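Local coordinates for thioesterase domain-containing protein (Chromobacterium violaceum, PDB 4RMM) that probably acts as an acyl-CoA thioesterase of the hotdog-fold superfamily, although its substrate and biological role are not established, at residues Y17-I20 with V21-L24; Q6-A9 with D10-R14. All blocks are in the same frame, centred on the assembly; numbering follows the deposited sequence.

Interaction 1 (Y17-I20 with V21-L24); sequences YAEI and VDAL
Glu19 O meets two successive backbone donors where the short helix 17-20 gives way to a type I beta turn from Val21 to Leu24: Asp22 N lies 2.8 Å from Glu19 O in a weak, bent hydrogen bond (125° at the hydrogen), and Ala23 N approaches the same Glu19 O at 3.4 Å, also weakly but straighter. One carbonyl thus serves an i+3 and an i+4 donor as the chain leaves the helix, and the turn is closed in its own right by Leu24 N donating to Val21 O. The side chains of Glu19 and Asp22 extend alongside each other in the same direction, touching through their CB atoms at 3.9 Å. Their carboxylates are turned 78° against each other, with Glu19 OE2 and Asp22 OD2 4.4 Å apart, where two like charges would probably disfavour each other slightly, since both residues are exposed. In a hotdog protein a long helix lies against a curved antiparallel sheet; here that helix is 67-80, and the turn brings Leu24 onto its Ile76. The apolar contact across the junction is made by neighbours in sequence, Ile20 CG2 meeting Val21 CG1 at 3.7 Å as the two branched side chains pass at a slant. With Val21 CG1 anti to the carbonyl carbon (chi1 -64°), the other methyl, CG2, falls between the backbone N and the carbonyl carbon and turns back to the carbonyls of the helix, 3.2 Å from Tyr17 O and 3.3 Å from Ala18 O. Both Ile20 and Val21 also pack on Met34 of strand 33-35. Leu24 points back toward the helix, and its CD1 methyl approaches Ile20 O at 3.6 Å.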
ATOM      1  N   TYR A  17       8.548 -19.698  -5.490  1.00 93.13           N
ATOM      2  CA  TYR A  17       8.262 -18.272  -5.632  1.00 91.17           C
ATOM      3  C   TYR A  17       6.992 -17.997  -6.433  1.00 94.43           C
ATOM      4  O   TYR A  17       6.096 -17.289  -5.979  1.00 91.98           O
ATOM      5  CB  TYR A  17       9.437 -17.563  -6.313  1.00 93.17           C
ATOM      6  CG  TYR A  17      10.787 -17.810  -5.671  1.00 95.86           C
ATOM      7  CD1 TYR A  17      10.979 -17.614  -4.306  1.00 85.57           C
ATOM      8  CD2 TYR A  17      11.880 -18.211  -6.437  1.00 92.96           C
ATOM      9  CE1 TYR A  17      12.224 -17.808  -3.719  1.00 83.69           C
ATOM     10  CE2 TYR A  17      13.131 -18.407  -5.859  1.00 90.61           C
ATOM     11  CZ  TYR A  17      13.295 -18.204  -4.501  1.00 98.16           C
ATOM     12  OH  TYR A  17      14.530 -18.386  -3.922  1.00 90.37           O
ATOM     13  N   ALA A  18       6.929 -18.568  -7.630  1.00116.42           N
ATOM     14  CA  ALA A  18       5.801 -18.388  -8.538  1.00122.28           C
ATOM     15  C   ALA A  18       4.406 -18.528  -7.925  1.00119.48           C
ATOM     16  O   ALA A  18       3.540 -17.681  -8.150  1.00109.67           O
ATOM     17  CB  ALA A  18       5.943 -19.344  -9.722  1.00129.34           C
ATOM     18  N   GLU A  19       4.178 -19.588  -7.158  1.00127.55           N
ATOM     19  CA  GLU A  19       2.860 -19.792  -6.570  1.00131.44           C
ATOM     20  C   GLU A  19       2.702 -19.336  -5.128  1.00131.48           C
ATOM     21  O   GLU A  19       1.579 -19.141  -4.661  1.00140.28           O
ATOM     22  CB  GLU A  19       2.446 -21.258  -6.695  1.00131.44           C
ATOM     23  CG  GLU A  19       2.245 -21.706  -8.132  1.00142.00           C
ATOM     24  CD  GLU A  19       1.600 -23.069  -8.229  1.00158.73           C
ATOM     25  OE1 GLU A  19       2.158 -24.032  -7.660  1.00165.66           O
ATOM     26  OE2 GLU A  19       0.535 -23.178  -8.874  1.00166.26           O
ATOM     27  N   ILE A  20       3.813 -19.165  -4.419  1.00121.59           N
ATOM     28  CA  ILE A  20       3.741 -18.720  -3.033  1.00112.44           C
ATOM     29  C   ILE A  20       3.025 -17.372  -3.012  1.00110.42           C
ATOM     30  O   ILE A  20       2.361 -17.018  -2.039  1.00111.33           O
ATOM     31  CB  ILE A  20       5.152 -18.569  -2.411  1.00108.16           C
ATOM     32  CG1 ILE A  20       5.036 -18.224  -0.927  1.00102.83           C
ATOM     33  CG2 ILE A  20       5.931 -17.486  -3.133  1.00106.14           C
ATOM     34  CD1 ILE A  20       6.365 -18.153  -0.217  1.00102.91           C
ATOM     35  N   VAL A  21       3.154 -16.640  -4.114  1.00107.70           N
ATOM     36  CA  VAL A  21       2.538 -15.331  -4.263  1.00101.90           C
ATOM     37  C   VAL A  21       1.262 -15.431  -5.085  1.00111.88           C
ATOM     38  O   VAL A  21       0.450 -14.504  -5.106  1.00107.27           O
ATOM     39  CB  VAL A  21       3.494 -14.368  -4.966  1.00100.86           C
ATOM     40  CG1 VAL A  21       4.708 -14.140  -4.101  1.00104.79           C
ATOM     41  CG2 VAL A  21       3.927 -14.948  -6.296  1.00102.38           C
ATOM     42  N   ASP A  22       1.101 -16.564  -5.763  1.00123.53           N
ATOM     43  CA  ASP A  22      -0.070 -16.803  -6.593  1.00135.24           C
ATOM     44  C   ASP A  22      -1.283 -16.620  -5.685  1.00125.49           C
ATOM     45  O   ASP A  22      -2.277 -16.000  -6.061  1.00127.28           O
ATOM     46  CB  ASP A  22      -0.023 -18.222  -7.163  1.00154.06           C
ATOM     47  CG  ASP A  22      -0.911 -18.388  -8.373  1.00164.79           C
ATOM     48  OD1 ASP A  22      -2.105 -18.038  -8.275  1.00173.51           O
ATOM     49  OD2 ASP A  22      -0.418 -18.868  -9.418  1.00162.04           O
ATOM     50  N   ALA A  23      -1.166 -17.147  -4.471  1.00114.26           N
ATOM     51  CA  ALA A  23      -2.222 -17.021  -3.492  1.00105.09           C
ATOM     52  C   ALA A  23      -1.999 -15.918  -2.395  1.00107.41           C
ATOM     53  O   ALA A  23      -2.206 -16.203  -1.219  1.00110.81           O
ATOM     54  CB  ALA A  23      -2.514 -18.414  -2.838  1.00120.87           C
ATOM     55  N   LEU A  24      -1.551 -14.700  -2.781  1.00107.71           N
ATOM     56  CA  LEU A  24      -1.381 -13.470  -1.917  1.00107.09           C
ATOM     57  C   LEU A  24      -1.735 -12.336  -2.914  1.00109.93           C
ATOM     58  O   LEU A  24      -1.347 -12.423  -4.077  1.00107.35           O
ATOM     59  CB  LEU A  24       0.072 -13.256  -1.384  1.00106.20           C
ATOM     60  CG  LEU A  24       0.555 -14.120  -0.195  1.00112.96           C
ATOM     61  CD1 LEU A  24       2.074 -14.028  -0.043  1.00112.97           C
ATOM     62  CD2 LEU A  24      -0.147 -13.688   1.092  1.00114.13           C
TER

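Interaction 2 (Q6-A9 with D10-R14); sequences QRFA and DLRDR
Phe8 and Arg12, one helical turn apart, meet through their side chains. The guanidinium comes obliquely to the ring, the two planes 57° apart, and Arg12 NH2 lies 3.8 Å from Phe8 CE2. The arginine chain bends at chi3 (-44°), which turns its tip back along the helix to the phenyl group. Arg12 NH2 also gives a weak hydrogen bond to Arg82 O; Arg12 NE is buried here without a polar partner in the model. Among the backbone bonds, Arg12 N donates to Phe8 O at 2.7 Å and Leu11 N to Arg7 O at 2.6 Å. Phe8 O takes a second, weak bond from Leu11 N. The outer i to i+4 pairs are weak as well, Asp10 N to Gln6 O and Asp13 N to Ala9 O, the latter at 3.4 Å. Apolar contact is slighter: Leu11 CD1 approaches Arg7 CB at 4.2 Å. Phe8 itself is buried, resting on Met79 and on Ile20. The pattern is that of a short amphipathic alpha-helix, which through Phe8 and Arg12 lies against the long helix 67-80 of the hotdog domain.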
ATOM      1  N   GLN A   6       0.298 -23.258   6.933  1.00148.36           N
ATOM      2  CA  GLN A   6       1.365 -24.250   6.955  1.00159.65           C
ATOM      3  C   GLN A   6       2.030 -24.359   5.589  1.00151.13           C
ATOM      4  O   GLN A   6       3.246 -24.511   5.493  1.00155.80           O
ATOM      5  CB  GLN A   6       0.811 -25.614   7.374  1.00171.42           C
ATOM      6  CG  GLN A   6       1.837 -26.742   7.352  1.00171.99           C
ATOM      7  CD  GLN A   6       3.101 -26.401   8.122  1.00160.37           C
ATOM      8  OE1 GLN A   6       3.042 -25.945   9.263  1.00159.26           O
ATOM      9  NE2 GLN A   6       4.254 -26.629   7.500  1.00152.91           N
ATOM     10  N   ARG A   7       1.230 -24.279   4.533  1.00138.77           N
ATOM     11  CA  ARG A   7       1.762 -24.369   3.182  1.00136.39           C
ATOM     12  C   ARG A   7       2.935 -23.419   2.969  1.00130.54           C
ATOM     13  O   ARG A   7       3.797 -23.677   2.133  1.00134.71           O
ATOM     14  CB  ARG A   7       0.666 -24.074   2.154  1.00139.41           C
ATOM     15  CG  ARG A   7      -0.245 -25.252   1.864  1.00147.10           C
ATOM     16  CD  ARG A   7      -1.322 -24.892   0.853  1.00154.36           C
ATOM     17  NE  ARG A   7      -1.914 -26.087   0.251  1.00169.94           N
ATOM     18  CZ  ARG A   7      -2.956 -26.080  -0.577  1.00172.45           C
ATOM     19  NH1 ARG A   7      -3.539 -24.935  -0.909  1.00168.41           N
ATOM     20  NH2 ARG A   7      -3.409 -27.220  -1.082  1.00176.20           N
ATOM     21  N   PHE A   8       2.971 -22.326   3.725  1.00117.95           N
ATOM     22  CA  PHE A   8       4.052 -21.359   3.582  1.00109.65           C
ATOM     23  C   PHE A   8       5.407 -21.994   3.855  1.00120.15           C
ATOM     24  O   PHE A   8       6.289 -21.977   2.998  1.00117.39           O
ATOM     25  CB  PHE A   8       3.865 -20.174   4.531  1.00107.32           C
ATOM     26  CG  PHE A   8       4.925 -19.121   4.381  1.00 94.29           C
ATOM     27  CD1 PHE A   8       4.978 -18.329   3.241  1.00 92.93           C
ATOM     28  CD2 PHE A   8       5.907 -18.959   5.351  1.00 99.84           C
ATOM     29  CE1 PHE A   8       5.994 -17.393   3.067  1.00 89.80           C
ATOM     30  CE2 PHE A   8       6.927 -18.027   5.185  1.00 96.09           C
ATOM     31  CZ  PHE A   8       6.970 -17.245   4.041  1.00 91.74           C
ATOM     32  N   ALA A   9       5.571 -22.537   5.058  1.00130.36           N
ATOM     33  CA  ALA A   9       6.820 -23.184   5.447  1.00134.88           C
ATOM     34  C   ALA A   9       7.170 -24.231   4.399  1.00137.36           C
ATOM     35  O   ALA A   9       8.342 -24.491   4.119  1.00132.36           O
ATOM     36  CB  ALA A   9       6.664 -23.836   6.811  1.00137.75           C
ATOM     37  N   ASP A  10       6.128 -24.823   3.826  1.00141.58           N
ATOM     38  CA  ASP A  10       6.266 -25.843   2.799  1.00148.92           C
ATOM     39  C   ASP A  10       6.709 -25.239   1.468  1.00139.81           C
ATOM     40  O   ASP A  10       7.505 -25.834   0.740  1.00145.36           O
ATOM     41  CB  ASP A  10       4.932 -26.574   2.630  1.00158.37           C
ATOM     42  CG  ASP A  10       4.844 -27.338   1.327  1.00170.02           C
ATOM     43  OD1 ASP A  10       5.720 -28.191   1.070  1.00174.47           O
ATOM     44  OD2 ASP A  10       3.892 -27.083   0.559  1.00175.03           O
ATOM     45  N   LEU A  11       6.190 -24.056   1.150  1.00128.52           N
ATOM     46  CA  LEU A  11       6.543 -23.384  -0.094  1.00124.49           C
ATOM     47  C   LEU A  11       7.869 -22.639   0.001  1.00116.64           C
ATOM     48  O   LEU A  11       8.500 -22.364  -1.017  1.00119.67           O
ATOM     49  CB  LEU A  11       5.429 -22.422  -0.518  1.00120.12           C
ATOM     50  CG  LEU A  11       4.352 -23.015  -1.433  1.00122.61           C
ATOM     51  CD1 LEU A  11       3.692 -24.207  -0.764  1.00127.33           C
ATOM     52  CD2 LEU A  11       3.320 -21.954  -1.767  1.00112.94           C
ATOM     53  N   ARG A  12       8.293 -22.309   1.216  1.00111.82           N
ATOM     54  CA  ARG A  12       9.566 -21.620   1.390  1.00111.83           C
ATOM     55  C   ARG A  12      10.668 -22.614   1.065  1.00112.74           C
ATOM     56  O   ARG A  12      11.467 -22.407   0.151  1.00108.04           O
ATOM     57  CB  ARG A  12       9.750 -21.151   2.831  1.00107.23           C
ATOM     58  CG  ARG A  12      11.079 -20.448   3.061  1.00102.33           C
ATOM     59  CD  ARG A  12      11.495 -20.508   4.512  1.00102.97           C
ATOM     60  NE  ARG A  12      10.373 -20.226   5.398  1.00120.51           N
ATOM     61  CZ  ARG A  12      10.488 -19.987   6.699  1.00120.38           C
ATOM     62  NH1 ARG A  12      11.684 -19.989   7.275  1.00116.07           N
ATOM     63  NH2 ARG A  12       9.404 -19.747   7.423  1.00115.84           N
ATOM     64  N   ASP A  13      10.698 -23.699   1.833  1.00127.05           N
ATOM     65  CA  ASP A  13      11.688 -24.751   1.656  1.00133.43           C
ATOM     66  C   ASP A  13      11.741 -25.226   0.207  1.00133.30           C
ATOM     67  O   ASP A  13      12.788 -25.644  -0.282  1.00139.94           O
ATOM     68  CB  ASP A  13      11.356 -25.931   2.571  1.00142.99           C
ATOM     69  CG  ASP A  13      12.339 -27.073   2.430  1.00160.03           C
ATOM     70  OD1 ASP A  13      13.538 -26.862   2.700  1.00168.74           O
ATOM     71  OD2 ASP A  13      11.914 -28.183   2.047  1.00166.36           O
ATOM     72  N   ARG A  14      10.604 -25.150  -0.475  1.00132.72           N
ATOM     73  CA  ARG A  14      10.505 -25.579  -1.865  1.00136.97           C
ATOM     74  C   ARG A  14      10.854 -24.454  -2.840  1.00129.18           C
ATOM     75  O   ARG A  14      10.871 -24.660  -4.054  1.00135.30           O
ATOM     76  CB  ARG A  14       9.088 -26.086  -2.142  1.00142.21           C
ATOM     77  CG  ARG A  14       8.903 -26.739  -3.503  1.00152.87           C
ATOM     78  CD  ARG A  14       7.474 -27.234  -3.679  1.00159.15           C
ATOM     79  NE  ARG A  14       7.315 -28.041  -4.887  1.00172.13           N
ATOM     80  CZ  ARG A  14       6.175 -28.613  -5.257  1.00180.25           C
ATOM     81  NH1 ARG A  14       5.086 -28.469  -4.513  1.00181.86           N
ATOM     82  NH2 ARG A  14       6.122 -29.336  -6.369  1.00184.60           N
TER

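Overall arrangement
The 6-14 contact precedes the 17-24 contact along the chain, and their centres lie about 11 Å apart. Ile20 joins them: its CD1 sits 3.4 Å from Phe8 CE1, and its CA is 3.5 Å from Leu11 CD2, so helix 6-13 and helix 17-20 share one apolar seam. Both also reach helix 67-80, where Trp80 is met by Arg12 from interaction 2 and by Tyr17 and Ile20 from interaction 1. As a worked example, consecutive short helices at the amino-terminal end of a hotdog chain pack on each other and on its long helix.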